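Local structure of CRISPR protein (Archaeoglobus fulgidus, 4MJK) at residues N75-R80 / I230-S235; S120-A125 / T234-T239; S27-P32 / E197-L202. The protein probably serves as the Cas5 subunit of a type I-A CRISPR Cascade complex, in which proteins of this family help hold the 5' end of the guide RNA. One frame throughout, in Å; residues are numbered along the deposited sequence.

Reading from the N terminus, the loop 27-32 that leads into helix 33-46 meets its partner only when strand 196-202 arrives, closing the longest loop of the three as interaction 3. Meanwhile strand 76-80 and then the loop 120-125 have passed; both find partners only after strand 225-231, on overlapping segments that share Thr234 and Ser235. Interaction 3 therefore crosses both of the others. Interactions 1 and 2 adjoin directly, with Asn75 bonded to the 120-125 loop, whereas interaction 3 reaches interaction 1 through the neighbouring strands 196-202 and 225-231 and the bond from Tyr30 to Pro231. Together they tie the two three-stranded sheets to each other and the approach to helix 33-46 to one of them.

Interaction 1 (N75-R80 / I230-S235); sequences NCTPLR and IPIMTS
Thr77 and Met233 join strand 76-80, an outermost strand of a three-stranded antiparallel sheet, to the chain that has just left strand 225-231 of another three-stranded sheet. Strand 115-120 takes backbone bonds from one edge of 76-80, Thr77 pairing with Ser119; toward 230-235 the strand is met by a side-chain bond and a water instead. Thr77 OG1 donates to Met233 O at 3.1 Å, arriving nearly along the C=O axis with a C=O...donor angle of 165°. The hydroxyl gets there because OG1 lies opposite the backbone N across the CA-CB bond (chi1 -163°). The other link runs through a water: it donates to Cys76 O at 2.8 Å and accepts from Met233 N at 2.9 Å, so a single molecule stands in for a direct backbone bond. Right beside this bridge, Met233 CB packs against Cys76 O.

Met233 is present as selenomethionine and has the largest share of this interface. Its chain runs out extended through CG and then bends at the selenium, which puts SE alongside the backbone of Asn75, 3.7 Å from Asn75 N. The amide end of Asn75 is engaged elsewhere, with OD1 taking the backbone N of Lys127. Cys76 N is buried by the contact and has no partner in the model. Further along, Ile232 crosses Thr77 at about a right angle, its CG2 branch touching the hydroxyl oxygen rather than the methyl. Pro78, whose ring also packs on Thr116 and Leu118, takes the other branch of the isoleucine. Leu79, one residue on, packs against Ile84 of the second subunit. The apolar end of the contact is light: Pro78 CG comes to 4.2 Å from Ile232 CD1.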
# COMPACT_ATOMS: atom_id res chain seq x y z
N ASN A 75 3.58 1.73 15.41
CA ASN A 75 2.12 1.57 15.39
C ASN A 75 1.64 0.71 14.23
O ASN A 75 0.51 0.85 13.78
CB ASN A 75 1.46 2.94 15.28
CG ASN A 75 1.67 3.56 13.92
OD1 ASN A 75 2.59 3.17 13.19
ND2 ASN A 75 0.81 4.49 13.53
N CYS A 76 2.48 -0.17 13.73
CA CYS A 76 2.12 -0.89 12.52
C CYS A 76 2.72 -2.29 12.49
O CYS A 76 3.62 -2.63 13.28
CB CYS A 76 2.52 -0.09 11.27
SG CYS A 76 4.32 0.15 11.05
N THR A 77 2.20 -3.09 11.57
CA THR A 77 2.66 -4.46 11.40
C THR A 77 2.80 -4.70 9.88
O THR A 77 1.92 -4.31 9.09
CB THR A 77 1.67 -5.45 12.08
OG1 THR A 77 2.29 -6.73 12.27
CG2 THR A 77 0.44 -5.61 11.23
N PRO A 78 3.91 -5.30 9.45
CA PRO A 78 4.12 -5.48 8.00
C PRO A 78 3.26 -6.59 7.43
O PRO A 78 2.96 -7.58 8.11
CB PRO A 78 5.60 -5.87 7.90
CG PRO A 78 6.20 -5.60 9.30
CD PRO A 78 5.06 -5.76 10.24
N LEU A 79 2.86 -6.44 6.18
CA LEU A 79 2.11 -7.50 5.52
C LEU A 79 2.77 -7.69 4.17
O LEU A 79 2.58 -6.88 3.27
CB LEU A 79 0.63 -7.09 5.37
CG LEU A 79 -0.29 -8.07 4.65
CD1 LEU A 79 -0.44 -9.35 5.46
CD2 LEU A 79 -1.67 -7.44 4.37
N ARG A 80 3.59 -8.72 4.04
CA ARG A 80 4.36 -8.92 2.82
C ARG A 80 3.42 -9.38 1.72
O ARG A 80 2.43 -10.06 1.99
CB ARG A 80 5.46 -9.96 3.05
CG ARG A 80 6.42 -9.58 4.16
CD ARG A 80 7.30 -10.77 4.51
NE ARG A 80 6.50 -11.88 5.00
CZ ARG A 80 6.95 -13.13 5.09
NH1 ARG A 80 8.19 -13.43 4.72
NH2 ARG A 80 6.14 -14.09 5.54
N ILE A 230 14.30 -9.05 14.15
CA ILE A 230 13.47 -7.87 13.92
C ILE A 230 12.18 -8.00 14.71
O ILE A 230 11.58 -9.09 14.75
CB ILE A 230 13.12 -7.69 12.41
CG1 ILE A 230 12.56 -9.00 11.83
CG2 ILE A 230 14.37 -7.27 11.61
CD1 ILE A 230 12.01 -8.89 10.41
N PRO A 231 11.75 -6.91 15.34
CA PRO A 231 10.51 -7.00 16.12
C PRO A 231 9.27 -6.84 15.23
O PRO A 231 9.29 -6.04 14.27
CB PRO A 231 10.62 -5.83 17.09
CG PRO A 231 11.38 -4.78 16.29
CD PRO A 231 12.36 -5.57 15.43
N ILE A 232 8.22 -7.59 15.55
CA ILE A 232 6.96 -7.54 14.84
C ILE A 232 5.87 -7.29 15.88
O ILE A 232 5.58 -8.14 16.73
CB ILE A 232 6.66 -8.85 14.09
CG1 ILE A 232 7.82 -9.24 13.15
CG2 ILE A 232 5.30 -8.76 13.39
CD1 ILE A 232 7.83 -8.52 11.86
N MSE A 233 5.28 -6.11 15.81
CA MSE A 233 4.27 -5.67 16.76
C MSE A 233 2.97 -6.39 16.45
O MSE A 233 2.55 -6.46 15.30
CB MSE A 233 4.10 -4.16 16.55
CG MSE A 233 3.31 -3.42 17.57
SE MSE A 233 3.55 -1.51 17.21
CE MSE A 233 4.81 -1.10 18.66
N THR A 234 2.32 -6.94 17.48
CA THR A 234 1.04 -7.62 17.29
C THR A 234 -0.12 -6.83 17.89
O THR A 234 -1.28 -7.15 17.66
CB THR A 234 1.04 -9.03 17.90
OG1 THR A 234 1.51 -8.98 19.26
CG2 THR A 234 1.95 -9.95 17.10
N SER A 235 0.20 -5.80 18.67
CA SER A 235 -0.81 -4.98 19.31
C SER A 235 -0.26 -3.59 19.48
O SER A 235 0.94 -3.41 19.71
CB SER A 235 -1.18 -5.56 20.69
OG SER A 235 -1.75 -4.58 21.54
O HOH W 1 5.71 -4.47 13.44

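Interaction 2 (S120-A125 / T234-T239); sequences SLNDEA and TSIFST
The backbones come closest at Leu121 and Ile236, whose CA atoms lie 5.7 Å apart, where a type I turn from Ser235 to Ser238 faces the loop 120-125 with no hydrogen bond between them. Side chains therefore make the contact, against each other and against backbone. Leu121 sets its CB 4.2 Å from Ile236 CB and lays its CD1 methyl on the peptide ahead of the isoleucine, 3.9 Å from Ser235 C. The ethyl branch of Ile236 starts out opposite the backbone N (chi1 -171°) and then turns at CG1, carrying CD1 across the amide of Asn122 at about a right angle, 3.9 Å from Asn122 ND2. Its other branch, CG2, sits over the centre of the Phe237 ring, within its own segment.

The Asn122 amide is held at both ends. Asn122 OD1 accepts Glu124 N at 3.0 Å, the donor standing well above the carbonyl plane, and it also takes Asn75 ND2. Asn122 ND2 in turn donates to the anti lone pair of Glu124 OE1 at 3.2 Å, with that oxygen lying 27° out of the amide plane. Such bonds should fix the rotation of the group that meets the isoleucine methyl. Within 234-239, Ser235 OG accepts Phe237 N at 3.1 Å in a nearly straight bond. Leu121 also packs on Phe108 of the second subunit, so this surface contact borders the dimer. It is a loop-to-loop meeting of an Asx turn, at Asn122, with an ST turn set on a type I beta turn.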
# COMPACT_ATOMS: atom_id res chain seq x y z
N SER A 120 -1.32 -0.10 9.64
CA SER A 120 -1.41 0.60 10.90
C SER A 120 -2.35 -0.11 11.87
O SER A 120 -3.39 -0.66 11.47
CB SER A 120 -1.87 2.03 10.68
OG SER A 120 -1.90 2.72 11.92
N LEU A 121 -1.99 -0.09 13.14
CA LEU A 121 -2.81 -0.66 14.20
C LEU A 121 -3.70 0.40 14.85
O LEU A 121 -4.48 0.09 15.75
CB LEU A 121 -1.93 -1.32 15.26
CG LEU A 121 -1.11 -2.47 14.69
CD1 LEU A 121 -0.06 -2.98 15.68
CD2 LEU A 121 -2.03 -3.60 14.20
N ASN A 122 -3.57 1.64 14.43
CA ASN A 122 -4.47 2.69 14.91
C ASN A 122 -4.86 3.57 13.73
O ASN A 122 -4.66 3.19 12.58
CB ASN A 122 -3.84 3.48 16.07
CG ASN A 122 -2.59 4.24 15.66
OD1 ASN A 122 -2.24 4.30 14.48
ND2 ASN A 122 -1.91 4.83 16.64
N ASP A 123 -5.42 4.75 13.98
CA ASP A 123 -5.92 5.55 12.86
C ASP A 123 -4.84 6.43 12.24
O ASP A 123 -5.12 7.21 11.34
CB ASP A 123 -7.14 6.40 13.24
CG ASP A 123 -8.46 5.68 12.96
OD1 ASP A 123 -8.64 4.54 13.44
OD2 ASP A 123 -9.32 6.25 12.24
N GLU A 124 -3.61 6.30 12.70
CA GLU A 124 -2.53 7.09 12.11
C GLU A 124 -1.88 6.35 10.95
O GLU A 124 -2.02 5.14 10.81
CB GLU A 124 -1.45 7.39 13.13
CG GLU A 124 -1.93 8.04 14.40
CD GLU A 124 -0.77 8.42 15.28
OE1 GLU A 124 -0.28 7.56 16.05
OE2 GLU A 124 -0.32 9.59 15.19
N ALA A 125 -1.16 7.10 10.12
CA ALA A 125 -0.33 6.51 9.09
C ALA A 125 0.72 5.61 9.77
O ALA A 125 1.11 5.86 10.90
CB ALA A 125 0.34 7.60 8.28
N THR A 234 2.32 -6.94 17.48
CA THR A 234 1.04 -7.62 17.29
C THR A 234 -0.12 -6.83 17.89
O THR A 234 -1.28 -7.15 17.66
CB THR A 234 1.04 -9.03 17.90
OG1 THR A 234 1.51 -8.98 19.26
CG2 THR A 234 1.95 -9.95 17.10
N SER A 235 0.20 -5.80 18.67
CA SER A 235 -0.81 -4.98 19.31
C SER A 235 -0.26 -3.59 19.48
O SER A 235 0.94 -3.41 19.71
CB SER A 235 -1.18 -5.56 20.69
OG SER A 235 -1.75 -4.58 21.54
N ILE A 236 -1.14 -2.60 19.37
CA ILE A 236 -0.74 -1.21 19.53
C ILE A 236 -0.11 -0.97 20.90
O ILE A 236 0.67 -0.03 21.09
CB ILE A 236 -1.94 -0.25 19.30
CG1 ILE A 236 -1.47 1.21 19.25
CG2 ILE A 236 -3.01 -0.46 20.38
CD1 ILE A 236 -0.55 1.51 18.08
N PHE A 237 -0.42 -1.82 21.87
CA PHE A 237 0.05 -1.59 23.24
C PHE A 237 1.26 -2.42 23.65
O PHE A 237 1.89 -2.15 24.66
CB PHE A 237 -1.09 -1.77 24.25
CG PHE A 237 -2.26 -0.87 24.02
CD1 PHE A 237 -2.09 0.51 24.03
CD2 PHE A 237 -3.51 -1.38 23.77
CE1 PHE A 237 -3.18 1.36 23.81
CE2 PHE A 237 -4.60 -0.54 23.54
CZ PHE A 237 -4.42 0.84 23.56
N SER A 238 1.60 -3.44 22.86
CA SER A 238 2.73 -4.29 23.20
C SER A 238 3.90 -4.11 22.24
O SER A 238 3.86 -4.62 21.12
CB SER A 238 2.31 -5.76 23.24
OG SER A 238 1.85 -6.17 21.96
N THR A 239 4.92 -3.39 22.67
CA THR A 239 6.16 -3.28 21.90
C THR A 239 7.05 -4.52 22.12
O THR A 239 7.38 -4.86 23.26
CB THR A 239 6.91 -2.00 22.27
OG1 THR A 239 8.27 -2.07 21.82
CG2 THR A 239 6.91 -1.81 23.77

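Interaction 3 (S27-P32 / E197-L202); sequences SFYYPP and EFEVYL
Glu199 reaches from strand 196-202 into the loop 27-32, and following it outward accounts for most of the contact. CB points toward the loop, with CG opposite the backbone N (chi1 -173°), and the chain bends at the next torsion. CG passes Phe28 CD1, and CD then lies at the edge of the Phe28 ring, near its plane and 3.8 Å from Phe28 CD1, the carboxylate standing steeply to the ring. At the tip the two oxygens take successive backbone N-H groups, each through its syn lone pair. Glu199 OE1 receives Tyr29 N at 2.8 Å, and Glu199 OE2 receives Tyr30 N at 3.2 Å; both bonds are nearly straight. OE2 has a second donor from its own strand: Tyr201 OH, 2.6 Å from Glu199 OE2, approaches on the anti side, 22° out of the carboxylate plane. Three bonds spread over both oxygens should fix the rotation of the carboxylate and would probably favour its charged form.

Tyr201 is also wedged against the loop. Tyr201 CD2 is 3.7 Å from Pro32 CB, and the tyrosine ring runs near parallel to that of Phe28 but slid apart, the centroids 5.8 Å from each other, so the two barely overlap. Pro32 CG lies over one face of the Phe28 ring, toward its rim. On the other flank Glu197 crosses Tyr29 at about a right angle, its CG and CD against CE2 of the ring; Arg80 makes a cation-pi contact with that same ring. Tyr30 sends its hydroxyl away to Pro231 O. A buried glutamate thus takes two successive amides of the loop that leads into helix 33-46, fastening the approach to that helix onto an outermost strand of the small antiparallel sheet in this Cas5-family fold.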
# COMPACT_ATOMS: atom_id res chain seq x y z
N SER A 27 11.85 -11.98 0.61
CA SER A 27 10.87 -10.92 0.87
C SER A 27 11.27 -10.24 2.19
O SER A 27 12.10 -10.76 2.94
CB SER A 27 9.47 -11.49 0.97
OG SER A 27 9.40 -12.45 2.00
N PHE A 28 10.70 -9.07 2.46
CA PHE A 28 11.17 -8.26 3.59
C PHE A 28 10.01 -7.81 4.46
O PHE A 28 9.07 -7.20 3.97
CB PHE A 28 11.88 -7.00 3.09
CG PHE A 28 13.19 -7.25 2.40
CD1 PHE A 28 14.18 -8.00 3.01
CD2 PHE A 28 13.43 -6.71 1.14
CE1 PHE A 28 15.40 -8.22 2.37
CE2 PHE A 28 14.63 -6.93 0.49
CZ PHE A 28 15.62 -7.68 1.10
N TYR A 29 10.10 -8.07 5.76
CA TYR A 29 9.17 -7.43 6.69
C TYR A 29 9.46 -5.92 6.75
O TYR A 29 8.53 -5.10 6.83
CB TYR A 29 9.29 -8.05 8.09
CG TYR A 29 8.73 -9.45 8.21
CD1 TYR A 29 7.37 -9.67 8.35
CD2 TYR A 29 9.58 -10.56 8.22
CE1 TYR A 29 6.85 -10.97 8.48
CE2 TYR A 29 9.08 -11.86 8.36
CZ TYR A 29 7.72 -12.05 8.49
OH TYR A 29 7.20 -13.31 8.62
N TYR A 30 10.75 -5.54 6.69
CA TYR A 30 11.12 -4.13 6.81
C TYR A 30 12.06 -3.65 5.72
O TYR A 30 12.78 -4.43 5.13
CB TYR A 30 11.80 -3.86 8.16
CG TYR A 30 10.89 -4.01 9.33
CD1 TYR A 30 9.95 -3.02 9.63
CD2 TYR A 30 10.95 -5.13 10.16
CE1 TYR A 30 9.10 -3.15 10.70
CE2 TYR A 30 10.10 -5.27 11.24
CZ TYR A 30 9.17 -4.26 11.51
OH TYR A 30 8.31 -4.37 12.58
N PRO A 31 12.11 -2.32 5.49
CA PRO A 31 13.10 -1.82 4.54
C PRO A 31 14.51 -2.20 5.01
O PRO A 31 14.84 -1.99 6.17
CB PRO A 31 12.94 -0.29 4.64
CG PRO A 31 11.54 -0.10 5.10
CD PRO A 31 11.31 -1.24 6.08
N PRO A 32 15.32 -2.78 4.11
CA PRO A 32 16.69 -3.13 4.48
C PRO A 32 17.50 -1.91 4.94
O PRO A 32 17.23 -0.79 4.51
CB PRO A 32 17.28 -3.70 3.18
CG PRO A 32 16.05 -4.24 2.44
CD PRO A 32 14.97 -3.23 2.75
N GLU A 197 11.20 -11.88 14.54
CA GLU A 197 11.46 -12.67 13.36
C GLU A 197 12.95 -12.61 12.99
O GLU A 197 13.74 -12.00 13.70
CB GLU A 197 10.59 -12.18 12.21
CG GLU A 197 9.33 -13.01 12.02
CD GLU A 197 9.60 -14.29 11.24
OE1 GLU A 197 8.63 -15.00 10.91
OE2 GLU A 197 10.79 -14.58 10.94
N PHE A 198 13.31 -13.29 11.89
CA PHE A 198 14.66 -13.29 11.34
C PHE A 198 14.58 -12.72 9.93
O PHE A 198 13.62 -12.97 9.20
CB PHE A 198 15.20 -14.73 11.19
CG PHE A 198 15.44 -15.45 12.50
CD1 PHE A 198 16.72 -15.57 13.01
CD2 PHE A 198 14.38 -16.02 13.20
CE1 PHE A 198 16.95 -16.24 14.21
CE2 PHE A 198 14.60 -16.70 14.40
CZ PHE A 198 15.88 -16.80 14.90
N GLU A 199 15.61 -11.98 9.53
CA GLU A 199 15.62 -11.46 8.17
C GLU A 199 17.06 -11.24 7.75
O GLU A 199 17.87 -10.78 8.55
CB GLU A 199 14.81 -10.16 8.12
CG GLU A 199 14.59 -9.59 6.72
CD GLU A 199 13.19 -9.01 6.57
OE1 GLU A 199 12.24 -9.79 6.34
OE2 GLU A 199 13.03 -7.77 6.73
N VAL A 200 17.39 -11.59 6.51
CA VAL A 200 18.77 -11.44 6.02
C VAL A 200 18.87 -10.27 5.06
O VAL A 200 18.13 -10.22 4.07
CB VAL A 200 19.29 -12.71 5.32
CG1 VAL A 200 20.73 -12.49 4.81
CG2 VAL A 200 19.22 -13.90 6.28
N TYR A 201 19.79 -9.34 5.35
CA TYR A 201 19.96 -8.11 4.57
C TYR A 201 21.37 -8.02 4.01
O TYR A 201 22.27 -8.70 4.49
CB TYR A 201 19.77 -6.88 5.47
CG TYR A 201 18.42 -6.77 6.17
CD1 TYR A 201 18.33 -6.82 7.55
CD2 TYR A 201 17.25 -6.61 5.44
CE1 TYR A 201 17.11 -6.72 8.20
CE2 TYR A 201 16.02 -6.50 6.07
CZ TYR A 201 15.96 -6.56 7.46
OH TYR A 201 14.74 -6.46 8.10
N LEU A 202 21.57 -7.14 3.02
CA LEU A 202 22.92 -6.67 2.70
C LEU A 202 23.55 -5.98 3.92
O LEU A 202 22.90 -5.20 4.64
CB LEU A 202 22.90 -5.73 1.48
CG LEU A 202 22.40 -6.34 0.16
CD1 LEU A 202 22.34 -5.30 -0.95
CD2 LEU A 202 23.27 -7.54 -0.26